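Local coordinates for dermonecrotic toxin (Pasteurella multocida, PDB 2EBF), which acts as a potent mitogen and induces bone resorption in porcine atrophic rhinitis, and whose C-terminal region carries a thiol protease-like catalytic triad, at residues Gly249-Cys254 against Glu268-Ser273; Asn259-Gly264 against Ser294-Val299; Gly264-Glu269 against Tyr407-Gln412; Asn422-Leu427 against Ala442-Leu447. One frame throughout, in Å; residues are numbered along the deposited sequence.

Interaction 1 (Gly249-Cys254 against Glu268-Ser273)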
loop_
_atom_site.group_PDB
_atom_site.type_symbol
_atom_site.label_atom_id
_atom_site.label_comp_id
_atom_site.label_asym_id
_atom_site.label_seq_id
_atom_site.Cartn_x
_atom_site.Cartn_y
_atom_site.Cartn_z
ATOM N N GLY A 249 4.578 -12.990 34.802
ATOM C CA GLY A 249 4.172 -13.190 33.413
ATOM C C GLY A 249 4.238 -11.951 32.538
ATOM O O GLY A 249 4.857 -11.978 31.470
ATOM N N MET A 250 3.606 -10.869 32.996
ATOM C CA MET A 250 3.473 -9.630 32.216
ATOM C C MET A 250 4.788 -8.837 32.089
ATOM O O MET A 250 5.767 -9.125 32.783
ATOM C CB MET A 250 2.372 -8.742 32.818
ATOM C CG MET A 250 1.022 -9.439 33.017
ATOM S SD MET A 250 -0.031 -9.421 31.547
ATOM C CE MET A 250 -0.990 -7.928 31.824
ATOM N N LEU A 251 4.794 -7.853 31.182
ATOM C CA LEU A 251 5.928 -6.933 30.952
ATOM C C LEU A 251 7.306 -7.603 30.885
ATOM O O LEU A 251 8.303 -7.047 31.349
ATOM C CB LEU A 251 5.935 -5.799 31.988
ATOM C CG LEU A 251 4.661 -4.980 32.219
ATOM C CD1 LEU A 251 4.871 -4.014 33.379
ATOM C CD2 LEU A 251 4.228 -4.232 30.962
ATOM N N SER A 252 7.349 -8.791 30.291
ATOM C CA SER A 252 8.580 -9.569 30.175
ATOM C C SER A 252 9.618 -8.935 29.250
ATOM O O SER A 252 10.812 -9.190 29.392
ATOM C CB SER A 252 8.270 -11.006 29.733
ATOM O OG SER A 252 7.175 -11.059 28.829
ATOM N N LYS A 253 9.156 -8.111 28.308
ATOM C CA LYS A 253 10.036 -7.442 27.345
ATOM C C LYS A 253 10.256 -5.973 27.724
ATOM O O LYS A 253 10.168 -5.074 26.888
ATOM C CB LYS A 253 9.488 -7.572 25.915
ATOM C CG LYS A 253 9.272 -9.005 25.448
ATOM C CD LYS A 253 8.458 -9.047 24.161
ATOM C CE LYS A 253 7.915 -10.449 23.889
ATOM N NZ LYS A 253 6.971 -10.460 22.735
ATOM N N CYS A 254 10.529 -5.746 29.003
ATOM C CA CYS A 254 10.897 -4.431 29.504
ATOM C C CYS A 254 12.120 -4.591 30.385
ATOM O O CYS A 254 12.138 -5.436 31.284
ATOM C CB CYS A 254 9.759 -3.816 30.314
ATOM S SG CYS A 254 8.240 -3.560 29.405
ATOM N N GLU A 268 -0.002 -1.109 21.115
ATOM C CA GLU A 268 -1.318 -1.731 20.959
ATOM C C GLU A 268 -1.455 -3.023 21.749
ATOM O O GLU A 268 -2.531 -3.322 22.277
ATOM C CB GLU A 268 -1.621 -1.984 19.480
ATOM C CG GLU A 268 -1.800 -0.713 18.656
ATOM C CD GLU A 268 -0.530 -0.279 17.940
ATOM O OE1 GLU A 268 0.558 -0.831 18.230
ATOM O OE2 GLU A 268 -0.629 0.620 17.072
ATOM N N GLU A 269 -0.370 -3.786 21.822
ATOM C CA GLU A 269 -0.350 -4.991 22.638
ATOM C C GLU A 269 -0.635 -4.650 24.101
ATOM O O GLU A 269 -1.467 -5.289 24.754
ATOM C CB GLU A 269 0.994 -5.700 22.523
ATOM C CG GLU A 269 1.140 -6.853 23.508
ATOM C CD GLU A 269 2.499 -7.497 23.476
ATOM O OE1 GLU A 269 2.785 -8.309 24.377
ATOM O OE2 GLU A 269 3.288 -7.202 22.560
ATOM N N MET A 270 0.058 -3.634 24.608
ATOM C CA MET A 270 -0.133 -3.198 25.982
ATOM C C MET A 270 -1.535 -2.654 26.222
ATOM O O MET A 270 -2.163 -2.988 27.227
ATOM C CB MET A 270 0.912 -2.156 26.359
ATOM C CG MET A 270 2.310 -2.703 26.375
ATOM S SD MET A 270 3.416 -1.535 27.168
ATOM C CE MET A 270 4.929 -2.483 27.182
ATOM N N PHE A 271 -2.027 -1.839 25.294
ATOM C CA PHE A 271 -3.344 -1.218 25.427
ATOM C C PHE A 271 -4.478 -2.232 25.568
ATOM O O PHE A 271 -5.411 -2.020 26.347
ATOM C CB PHE A 271 -3.629 -0.290 24.248
ATOM C CG PHE A 271 -4.960 0.405 24.329
ATOM C CD1 PHE A 271 -5.065 1.664 24.917
ATOM C CD2 PHE A 271 -6.108 -0.196 23.824
ATOM C CE1 PHE A 271 -6.292 2.314 24.995
ATOM C CE2 PHE A 271 -7.345 0.446 23.898
ATOM C CZ PHE A 271 -7.433 1.708 24.486
ATOM N N TYR A 272 -4.400 -3.322 24.809
ATOM C CA TYR A 272 -5.471 -4.326 24.800
ATOM C C TYR A 272 -5.303 -5.427 25.848
ATOM O O TYR A 272 -6.227 -6.205 26.080
ATOM C CB TYR A 272 -5.662 -4.908 23.388
ATOM C CG TYR A 272 -6.426 -3.968 22.481
ATOM C CD1 TYR A 272 -5.801 -3.322 21.404
ATOM C CD2 TYR A 272 -7.772 -3.694 22.723
ATOM C CE1 TYR A 272 -6.519 -2.442 20.585
ATOM C CE2 TYR A 272 -8.488 -2.816 21.916
ATOM C CZ TYR A 272 -7.860 -2.196 20.852
ATOM O OH TYR A 272 -8.597 -1.340 20.068
ATOM N N SER A 273 -4.140 -5.475 26.489
ATOM C CA SER A 273 -3.888 -6.443 27.553
ATOM C C SER A 273 -3.764 -5.806 28.946
ATOM O O SER A 273 -3.676 -6.521 29.946
ATOM C CB SER A 273 -2.653 -7.306 27.234
ATOM O OG SER A 273 -1.479 -6.513 27.121
#
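Met270 extends from helix 267-273 to the loop 249-254, where its methyl ends against both Leu251 and Cys254. Its chain is extended beyond CG, which carries the methyl CE out to the loop. Met270 CE lies 4.1 Å from Cys254 SG and 4.2 Å from Leu251 CD2. Met250 makes the reverse approach at Ser273. Its chain bends at chi2 and chi3 (-86° and -92°), and the bend brings Met250 CE to 3.6 Å from the backbone oxygen Ser273 O. The two methionines thus run in opposite senses. Ser273 turns its hydroxyl back into its own helix, where Ser273 OG donates to Glu269 O at 2.7 Å. Ser273 O is accounted for by Ser278 OG. Phe292 of helix 288-300 touches both Leu251 and Cys254, and Ile263 of strand 260-263 touches Cys254 and Met270. Lys253 NZ stands 4.9 Å from Glu269 OE2, too far for a salt bridge, though the opposite charges probably attract weakly. No hydrogen bond joins the two segments. The contact rests on packing of methyl groups and a thiol, with one methyl against a carbonyl oxygen; Ser273 OG and Ser273 O have hydrogen-bond partners that do not cross the contact.

Interaction 2 (Asn259-Gly264 against Ser294-Val299)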
loop_
_atom_site.group_PDB
_atom_site.type_symbol
_atom_site.label_atom_id
_atom_site.label_comp_id
_atom_site.label_asym_id
_atom_site.label_seq_id
_atom_site.Cartn_x
_atom_site.Cartn_y
_atom_site.Cartn_z
ATOM N N ASN A 259 19.763 3.737 33.833
ATOM C CA ASN A 259 18.854 4.895 33.772
ATOM C C ASN A 259 17.975 4.992 32.511
ATOM O O ASN A 259 17.232 5.961 32.338
ATOM C CB ASN A 259 19.629 6.205 34.009
ATOM C CG ASN A 259 18.723 7.372 34.370
ATOM O OD1 ASN A 259 18.671 8.372 33.651
ATOM N ND2 ASN A 259 18.004 7.249 35.482
ATOM N N SER A 260 18.061 3.985 31.642
ATOM C CA SER A 260 17.218 3.923 30.444
ATOM C C SER A 260 16.292 2.711 30.469
ATOM O O SER A 260 16.711 1.611 30.835
ATOM C CB SER A 260 18.074 3.907 29.174
ATOM O OG SER A 260 18.792 5.122 29.020
ATOM N N LEU A 261 15.039 2.926 30.069
ATOM C CA LEU A 261 14.042 1.858 29.982
ATOM C C LEU A 261 13.796 1.462 28.528
ATOM O O LEU A 261 13.516 2.310 27.680
ATOM C CB LEU A 261 12.733 2.300 30.637
ATOM C CG LEU A 261 11.443 1.500 30.440
ATOM C CD1 LEU A 261 11.471 0.192 31.208
ATOM C CD2 LEU A 261 10.251 2.342 30.859
ATOM N N TYR A 262 13.904 0.163 28.265
ATOM C CA TYR A 262 13.753 -0.398 26.928
ATOM C C TYR A 262 12.524 -1.291 26.898
ATOM O O TYR A 262 12.362 -2.164 27.758
ATOM C CB TYR A 262 14.998 -1.203 26.555
ATOM C CG TYR A 262 16.268 -0.383 26.573
ATOM C CD1 TYR A 262 16.966 -0.153 27.763
ATOM C CD2 TYR A 262 16.769 0.171 25.403
ATOM C CE1 TYR A 262 18.129 0.611 27.777
ATOM C CE2 TYR A 262 17.927 0.938 25.405
ATOM C CZ TYR A 262 18.605 1.152 26.593
ATOM O OH TYR A 262 19.751 1.912 26.580
ATOM N N ILE A 263 11.660 -1.062 25.909
ATOM C CA ILE A 263 10.375 -1.744 25.827
ATOM C C ILE A 263 10.255 -2.546 24.527
ATOM O O ILE A 263 10.569 -2.042 23.435
ATOM C CB ILE A 263 9.203 -0.733 25.975
ATOM C CG1 ILE A 263 9.233 -0.087 27.369
ATOM C CG2 ILE A 263 7.857 -1.405 25.716
ATOM C CD1 ILE A 263 8.470 1.224 27.477
ATOM N N GLY A 264 9.799 -3.792 24.658
ATOM C CA GLY A 264 9.618 -4.691 23.519
ATOM C C GLY A 264 8.172 -5.022 23.181
ATOM O O GLY A 264 7.909 -5.657 22.160
ATOM N N SER A 294 0.098 3.250 32.833
ATOM C CA SER A 294 -0.545 4.525 33.171
ATOM C C SER A 294 0.442 5.691 33.235
ATOM O O SER A 294 0.123 6.803 32.803
ATOM C CB SER A 294 -1.293 4.416 34.505
ATOM O OG SER A 294 -2.395 3.540 34.383
ATOM N N MET A 295 1.632 5.440 33.776
ATOM C CA MET A 295 2.640 6.493 33.851
ATOM C C MET A 295 3.414 6.684 32.559
ATOM O O MET A 295 3.867 7.791 32.286
ATOM C CB MET A 295 3.574 6.353 35.060
ATOM C CG MET A 295 4.344 5.063 35.214
ATOM S SD MET A 295 4.955 5.046 36.918
ATOM C CE MET A 295 5.724 3.438 37.020
ATOM N N LEU A 296 3.561 5.623 31.767
ATOM C CA LEU A 296 4.048 5.779 30.390
ATOM C C LEU A 296 3.182 6.781 29.645
ATOM O O LEU A 296 3.695 7.689 28.985
ATOM C CB LEU A 296 4.036 4.455 29.631
ATOM C CG LEU A 296 5.198 3.471 29.748
ATOM C CD1 LEU A 296 4.950 2.328 28.781
ATOM C CD2 LEU A 296 6.533 4.131 29.443
ATOM N N GLN A 297 1.868 6.611 29.767
ATOM C CA GLN A 297 0.909 7.481 29.101
ATOM C C GLN A 297 0.914 8.893 29.683
ATOM O O GLN A 297 0.639 9.857 28.971
ATOM C CB GLN A 297 -0.494 6.870 29.138
ATOM C CG GLN A 297 -0.626 5.607 28.288
ATOM C CD GLN A 297 -2.017 5.010 28.317
ATOM O OE1 GLN A 297 -2.740 5.044 27.319
ATOM N NE2 GLN A 297 -2.404 4.463 29.466
ATOM N N GLU A 298 1.221 9.014 30.977
ATOM C CA GLU A 298 1.366 10.338 31.587
ATOM C C GLU A 298 2.619 11.042 31.093
ATOM O O GLU A 298 2.570 12.231 30.763
ATOM C CB GLU A 298 1.331 10.277 33.117
ATOM C CG GLU A 298 -0.088 10.167 33.648
ATOM C CD GLU A 298 -0.239 10.571 35.106
ATOM O OE1 GLU A 298 0.649 11.265 35.658
ATOM O OE2 GLU A 298 -1.276 10.193 35.691
ATOM N N VAL A 299 3.729 10.307 31.028
ATOM C CA VAL A 299 4.970 10.830 30.442
ATOM C C VAL A 299 4.745 11.276 28.994
ATOM O O VAL A 299 5.239 12.329 28.585
ATOM C CB VAL A 299 6.132 9.804 30.522
ATOM C CG1 VAL A 299 7.333 10.265 29.697
ATOM C CG2 VAL A 299 6.557 9.592 31.964
#
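This is a buried, wholly apolar contact between a strand and a helix within the C2 region of the toxin. Strand 260-263 is the middle strand of a small antiparallel sheet, between strands 205-207 and 254-257. Helix 288-300 packs against one face of that sheet. Leu296 is the residue of the helix that makes the contact, and it meets Ile263 and Leu261. Ile263 and Leu296 reach toward each other tip to tip. The methyl Ile263 CD1 sits before the fork of the leucine, 3.9 Å from Leu296 CD1 and 4.0 Å from Leu296 CD2. In Ile263, CG1 lies anti to the carbonyl carbon (chi1 -64°), and the extended second torsion (160°) carries CD1 out to the helix. Leu261, two residues back on the strand, points the same way. Leu261 CD2 is 4.4 Å from Leu296 CD2, a looser touch. The backbones stay well apart, with 10.7 Å between Leu261 CA and Leu296 CA, so only the ends of the side chains meet. Neighbours extend the layer. Ile207 of strand 205-207 touches both Ile263 and Leu296, and Leu242 of helix 234-248 touches Leu261. Tyr262 faces away from the helix and packs on Val206 and Pro196. Such alternation, with every second residue of a strand directed at a covering helix, is typical of a helix packed on the face of an antiparallel sheet.

Interaction 3 (Gly264-Glu269 against Tyr407-Gln412); sequences GHSYEE and YDIVQQ
Ile409 lays its methyl CG2 against the carboxylate end of Glu269. Ile409 CG2 is 3.8 Å from both Glu269 CG and Glu269 CD, and the second methyl, Ile409 CD1, is 4.0 Å from Glu269 OE2. The two side chains cross at a slant, and Ile409 touches CG, CD and both carboxylate oxygens of Glu269. Ser266 OG is looser, 4.4 Å from Ile409 CD1. Glu269 is set by its own segment. Its CG lies opposite the backbone N (chi1 172°) and the chain runs out extended, bringing OE1 to His265. His265 ND1 donates to Glu269 OE1 at 2.9 Å along a nearly straight line (177°). The acceptor lies in the ring plane, while the donor stands above the carboxylate plane, 58° out of it. Ser266, the N-cap of the helix, accepts from Glu269 N through OG at 3.2 Å. The far nitrogen of the ring, His265 NE2, takes a bond from Lys253 N. The ring is thus held at two nitrogens, which would steady the carboxylate. Thr426 and Met430 of helix 425-434 also touch Ile409. Segment 264-269 directly follows strand 260-263, and Tyr407 bonds through its backbone to Gly461 of strand 456-461.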
loop_
_atom_site.group_PDB
_atom_site.type_symbol
_atom_site.label_atom_id
_atom_site.label_comp_id
_atom_site.label_asym_id
_atom_site.label_seq_id
_atom_site.Cartn_x
_atom_site.Cartn_y
_atom_site.Cartn_z
ATOM N N GLY A 264 9.799 -3.792 24.658
ATOM C CA GLY A 264 9.618 -4.691 23.519
ATOM C C GLY A 264 8.172 -5.022 23.181
ATOM O O GLY A 264 7.909 -5.657 22.160
ATOM N N HIS A 265 7.234 -4.609 24.033
ATOM C CA HIS A 265 5.807 -4.794 23.761
ATOM C C HIS A 265 5.291 -3.587 23.016
ATOM O O HIS A 265 5.563 -2.455 23.402
ATOM C CB HIS A 265 4.996 -4.939 25.047
ATOM C CG HIS A 265 5.502 -5.995 25.974
ATOM N ND1 HIS A 265 4.980 -7.269 26.001
ATOM C CD2 HIS A 265 6.472 -5.963 26.918
ATOM C CE1 HIS A 265 5.611 -7.981 26.920
ATOM N NE2 HIS A 265 6.520 -7.210 27.490
ATOM N N SER A 266 4.521 -3.822 21.961
ATOM C CA SER A 266 3.990 -2.721 21.175
ATOM C C SER A 266 2.916 -1.971 21.955
ATOM O O SER A 266 2.243 -2.539 22.825
ATOM C CB SER A 266 3.441 -3.234 19.842
ATOM O OG SER A 266 2.262 -3.996 20.034
ATOM N N TYR A 267 2.781 -0.685 21.652
ATOM C CA TYR A 267 1.743 0.160 22.224
ATOM C C TYR A 267 0.388 -0.545 22.255
ATOM O O TYR A 267 -0.278 -0.585 23.291
ATOM C CB TYR A 267 1.637 1.456 21.412
ATOM C CG TYR A 267 0.511 2.370 21.830
ATOM C CD1 TYR A 267 -0.377 2.883 20.891
ATOM C CD2 TYR A 267 0.338 2.726 23.164
ATOM C CE1 TYR A 267 -1.411 3.733 21.273
ATOM C CE2 TYR A 267 -0.688 3.567 23.557
ATOM C CZ TYR A 267 -1.558 4.066 22.618
ATOM O OH TYR A 267 -2.577 4.899 23.022
ATOM N N GLU A 268 -0.002 -1.109 21.115
ATOM C CA GLU A 268 -1.318 -1.731 20.959
ATOM C C GLU A 268 -1.455 -3.023 21.749
ATOM O O GLU A 268 -2.531 -3.322 22.277
ATOM C CB GLU A 268 -1.621 -1.984 19.480
ATOM C CG GLU A 268 -1.800 -0.713 18.656
ATOM C CD GLU A 268 -0.530 -0.279 17.940
ATOM O OE1 GLU A 268 0.558 -0.831 18.230
ATOM O OE2 GLU A 268 -0.629 0.620 17.072
ATOM N N GLU A 269 -0.370 -3.786 21.822
ATOM C CA GLU A 269 -0.350 -4.991 22.638
ATOM C C GLU A 269 -0.635 -4.650 24.101
ATOM O O GLU A 269 -1.467 -5.289 24.754
ATOM C CB GLU A 269 0.994 -5.700 22.523
ATOM C CG GLU A 269 1.140 -6.853 23.508
ATOM C CD GLU A 269 2.499 -7.497 23.476
ATOM O OE1 GLU A 269 2.785 -8.309 24.377
ATOM O OE2 GLU A 269 3.288 -7.202 22.560
ATOM N N TYR A 407 -3.614 -11.677 15.602
ATOM C CA TYR A 407 -2.819 -12.874 15.346
ATOM C C TYR A 407 -1.328 -12.630 15.546
ATOM O O TYR A 407 -0.615 -13.533 15.958
ATOM C CB TYR A 407 -3.084 -13.461 13.953
ATOM C CG TYR A 407 -2.610 -12.619 12.789
ATOM C CD1 TYR A 407 -1.280 -12.671 12.349
ATOM C CD2 TYR A 407 -3.497 -11.788 12.105
ATOM C CE1 TYR A 407 -0.851 -11.888 11.272
ATOM C CE2 TYR A 407 -3.076 -11.007 11.028
ATOM C CZ TYR A 407 -1.768 -11.065 10.616
ATOM O OH TYR A 407 -1.373 -10.301 9.552
ATOM N N ASP A 408 -0.879 -11.404 15.263
ATOM C CA ASP A 408 0.543 -11.053 15.337
ATOM C C ASP A 408 1.097 -11.063 16.762
ATOM O O ASP A 408 2.317 -11.090 16.959
ATOM C CB ASP A 408 0.829 -9.704 14.640
ATOM C CG ASP A 408 0.011 -8.548 15.207
ATOM O OD1 ASP A 408 -1.232 -8.619 15.176
ATOM O OD2 ASP A 408 0.613 -7.545 15.664
ATOM N N ILE A 409 0.208 -11.051 17.751
ATOM C CA ILE A 409 0.625 -11.087 19.149
ATOM C C ILE A 409 0.318 -12.427 19.824
ATOM O O ILE A 409 1.130 -12.920 20.607
ATOM C CB ILE A 409 0.003 -9.918 19.976
ATOM C CG1 ILE A 409 0.265 -8.556 19.308
ATOM C CG2 ILE A 409 0.511 -9.944 21.440
ATOM C CD1 ILE A 409 1.736 -8.250 19.016
ATOM N N VAL A 410 -0.839 -13.016 19.516
ATOM C CA VAL A 410 -1.330 -14.163 20.298
ATOM C C VAL A 410 -1.641 -15.467 19.548
ATOM O O VAL A 410 -2.185 -16.393 20.153
ATOM C CB VAL A 410 -2.554 -13.777 21.183
ATOM C CG1 VAL A 410 -2.192 -12.666 22.158
ATOM C CG2 VAL A 410 -3.769 -13.401 20.325
ATOM N N GLN A 411 -1.298 -15.557 18.261
ATOM C CA GLN A 411 -1.561 -16.783 17.492
ATOM C C GLN A 411 -0.865 -18.004 18.107
ATOM O O GLN A 411 -1.467 -19.069 18.240
ATOM C CB GLN A 411 -1.224 -16.627 15.993
ATOM C CG GLN A 411 0.259 -16.395 15.637
ATOM C CD GLN A 411 0.489 -15.943 14.181
ATOM O OE1 GLN A 411 1.580 -15.480 13.834
ATOM N NE2 GLN A 411 -0.529 -16.077 13.337
ATOM N N GLN A 412 0.388 -17.824 18.503
ATOM C CA GLN A 412 1.156 -18.867 19.178
ATOM C C GLN A 412 0.510 -19.237 20.516
ATOM O O GLN A 412 0.356 -20.414 20.824
ATOM C CB GLN A 412 2.598 -18.396 19.366
ATOM C CG GLN A 412 3.539 -19.372 20.074
ATOM C CD GLN A 412 4.889 -18.734 20.420
ATOM O OE1 GLN A 412 5.654 -19.266 21.230
ATOM N NE2 GLN A 412 5.182 -17.580 19.805
#

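Interaction 4 (Asn422-Leu427 against Ala442-Leu447); sequences NEWKTL and AFRKLL
Leu427 and Leu447 supply the apolar part, reaching toward each other tip to tip. The methyl Leu427 CD2 lies 4.0 Å from Leu447 CD1. In Leu427 the first torsion sets CG opposite the backbone N (chi1 177°), which brings the CD2 branch up to Leu447. Both leucines are buried. Ile414 of helix 407-418 and Leu405 touch Leu427, while Phe417 and Leu431 touch Leu447, so the pair is part of a wider set of apolar contacts.

Two consecutive helices of the C2 region, 425-434 and 442-452, are joined here near their N-terminal ends. Between them the chain makes a short connection, and Asp435, which lies in it, binds the backbone nitrogens Phe443 N and Arg444 N. Helix 407-418 touches both helices.

The aromatic-to-cation part is the meeting of Trp424 with Arg444. NH1 of Arg444 comes up at the edge of the indole, near its plane, and lies 3.9 Å from Trp424 CZ3 and 3.9 Å from Trp424 CH2. The side chains cross at about a right angle, and the ring and guanidinium planes are 41° apart. Because NH1 is at the edge and not over a face, this is not a cation-pi stack. Trp424 is the N-cap residue of helix 425-434, and its ring also meets Phe417 edge-to-face.

The charge of Arg444 is answered elsewhere. NH2 forms a salt bridge with Asp428, one helical turn beyond Trp424, and the guanidinium makes a cation-pi contact with Phe432.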
loop_
_atom_site.group_PDB
_atom_site.type_symbol
_atom_site.label_atom_id
_atom_site.label_comp_id
_atom_site.label_asym_id
_atom_site.label_seq_id
_atom_site.Cartn_x
_atom_site.Cartn_y
_atom_site.Cartn_z
ATOM N N ASN A 422 -0.247 -23.876 29.521
ATOM C CA ASN A 422 -0.590 -22.744 30.378
ATOM C C ASN A 422 0.063 -21.431 29.925
ATOM O O ASN A 422 -0.196 -20.366 30.500
ATOM C CB ASN A 422 -0.225 -23.052 31.831
ATOM C CG ASN A 422 -1.219 -22.475 32.823
ATOM O OD1 ASN A 422 -2.044 -21.616 32.484
ATOM N ND2 ASN A 422 -1.148 -22.952 34.064
ATOM N N GLU A 423 0.894 -21.512 28.884
ATOM C CA GLU A 423 1.621 -20.352 28.367
ATOM C C GLU A 423 0.765 -19.516 27.403
ATOM O O GLU A 423 0.937 -19.570 26.181
ATOM C CB GLU A 423 2.947 -20.785 27.721
ATOM C CG GLU A 423 3.962 -19.640 27.542
ATOM C CD GLU A 423 5.422 -20.104 27.596
ATOM O OE1 GLU A 423 5.714 -21.111 28.287
ATOM O OE2 GLU A 423 6.278 -19.443 26.957
ATOM N N TRP A 424 -0.159 -18.747 27.974
ATOM C CA TRP A 424 -1.042 -17.859 27.208
ATOM C C TRP A 424 -1.551 -16.697 28.065
ATOM O O TRP A 424 -2.725 -16.327 27.996
ATOM C CB TRP A 424 -2.206 -18.638 26.573
ATOM C CG TRP A 424 -2.994 -19.505 27.531
ATOM C CD1 TRP A 424 -2.628 -20.727 28.017
ATOM C CD2 TRP A 424 -4.283 -19.220 28.096
ATOM N NE1 TRP A 424 -3.602 -21.220 28.854
ATOM C CE2 TRP A 424 -4.630 -20.317 28.920
ATOM C CE3 TRP A 424 -5.184 -18.148 27.982
ATOM C CZ2 TRP A 424 -5.830 -20.370 29.629
ATOM C CZ3 TRP A 424 -6.382 -18.204 28.686
ATOM C CH2 TRP A 424 -6.691 -19.307 29.503
ATOM N N LYS A 425 -0.650 -16.114 28.857
ATOM C CA LYS A 425 -1.006 -15.045 29.795
ATOM C C LYS A 425 -1.472 -13.764 29.092
ATOM O O LYS A 425 -2.431 -13.125 29.532
ATOM C CB LYS A 425 0.149 -14.742 30.769
ATOM C CG LYS A 425 0.619 -15.918 31.643
ATOM C CD LYS A 425 -0.394 -16.297 32.725
ATOM C CE LYS A 425 0.066 -17.509 33.552
ATOM N NZ LYS A 425 1.271 -17.214 34.391
ATOM N N THR A 426 -0.793 -13.392 28.009
ATOM C CA THR A 426 -1.194 -12.219 27.214
ATOM C C THR A 426 -2.585 -12.414 26.616
ATOM O O THR A 426 -3.452 -11.543 26.733
ATOM C CB THR A 426 -0.174 -11.898 26.105
ATOM O OG1 THR A 426 1.117 -11.717 26.695
ATOM C CG2 THR A 426 -0.563 -10.622 25.355
ATOM N N LEU A 427 -2.794 -13.571 26.000
ATOM C CA LEU A 427 -4.121 -13.987 25.549
ATOM C C LEU A 427 -5.164 -13.874 26.675
ATOM O O LEU A 427 -6.221 -13.249 26.498
ATOM C CB LEU A 427 -4.057 -15.415 24.988
ATOM C CG LEU A 427 -5.354 -16.095 24.512
ATOM C CD1 LEU A 427 -6.016 -15.303 23.382
ATOM C CD2 LEU A 427 -5.098 -17.542 24.097
ATOM N N ALA A 442 -18.091 -14.258 27.237
ATOM C CA ALA A 442 -18.423 -14.856 25.932
ATOM C C ALA A 442 -17.215 -15.188 25.055
ATOM O O ALA A 442 -17.162 -16.269 24.450
ATOM C CB ALA A 442 -19.391 -13.955 25.174
ATOM N N PHE A 443 -16.258 -14.262 24.970
ATOM C CA PHE A 443 -15.055 -14.488 24.161
ATOM C C PHE A 443 -14.243 -15.653 24.724
ATOM O O PHE A 443 -13.781 -16.522 23.982
ATOM C CB PHE A 443 -14.207 -13.214 24.048
ATOM C CG PHE A 443 -14.800 -12.156 23.128
ATOM C CD1 PHE A 443 -15.523 -11.084 23.649
ATOM C CD2 PHE A 443 -14.640 -12.242 21.743
ATOM C CE1 PHE A 443 -16.069 -10.101 22.801
ATOM C CE2 PHE A 443 -15.175 -11.273 20.892
ATOM C CZ PHE A 443 -15.888 -10.199 21.419
ATOM N N ARG A 444 -14.093 -15.673 26.048
ATOM C CA ARG A 444 -13.450 -16.784 26.746
ATOM C C ARG A 444 -14.189 -18.097 26.492
ATOM O O ARG A 444 -13.575 -19.115 26.167
ATOM C CB ARG A 444 -13.389 -16.485 28.247
ATOM C CG ARG A 444 -12.619 -17.497 29.059
ATOM C CD ARG A 444 -12.428 -17.032 30.504
ATOM N NE ARG A 444 -11.623 -15.808 30.592
ATOM C CZ ARG A 444 -10.292 -15.761 30.548
ATOM N NH1 ARG A 444 -9.573 -16.871 30.418
ATOM N NH2 ARG A 444 -9.671 -14.591 30.633
ATOM N N LYS A 445 -15.509 -18.060 26.640
ATOM C CA LYS A 445 -16.360 -19.227 26.394
ATOM C C LYS A 445 -16.260 -19.754 24.967
ATOM O O LYS A 445 -16.262 -20.975 24.743
ATOM C CB LYS A 445 -17.814 -18.903 26.730
ATOM C CG LYS A 445 -18.187 -19.203 28.179
ATOM C CD LYS A 445 -19.452 -18.467 28.609
ATOM C CE LYS A 445 -20.718 -19.222 28.236
ATOM N NZ LYS A 445 -21.863 -18.823 29.120
ATOM N N LEU A 446 -16.176 -18.829 24.010
ATOM C CA LEU A 446 -16.022 -19.174 22.594
ATOM C C LEU A 446 -14.718 -19.933 22.379
ATOM O O LEU A 446 -14.702 -20.978 21.734
ATOM C CB LEU A 446 -16.013 -17.903 21.745
ATOM C CG LEU A 446 -16.642 -17.829 20.352
ATOM C CD1 LEU A 446 -15.806 -16.909 19.497
ATOM C CD2 LEU A 446 -16.869 -19.176 19.657
ATOM N N LEU A 447 -13.628 -19.396 22.927
ATOM C CA LEU A 447 -12.323 -20.037 22.858
ATOM C C LEU A 447 -12.355 -21.398 23.543
ATOM O O LEU A 447 -11.811 -22.373 23.028
ATOM C CB LEU A 447 -11.282 -19.183 23.573
ATOM C CG LEU A 447 -9.858 -19.070 23.021
ATOM C CD1 LEU A 447 -8.906 -18.753 24.162
ATOM C CD2 LEU A 447 -9.383 -20.297 22.248
#

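How the interactions relate
Reading from the N terminus, helix 234-248 leads into loop 249-254, and interaction 1 joins that loop to helix 267-273, enclosing the hairpin of strands 254-257 and 260-263. Interaction 2 starts inside this closure and ends beyond it, on helix 288-300, so the two cross. Interaction 3 also alternates with interaction 2, shares Gly264 with it, and shares Glu268 and Glu269 with interaction 1. It makes the longest closure, reaching helix 407-418. Interaction 4 follows in series and joins the consecutive helices 425-434 and 442-452. Thr426 of interaction 4 touches Ile409 and Glu269, which links helix 267-273 and helix 407-418 to helix 425-434; interaction 4 extends this to helix 442-452.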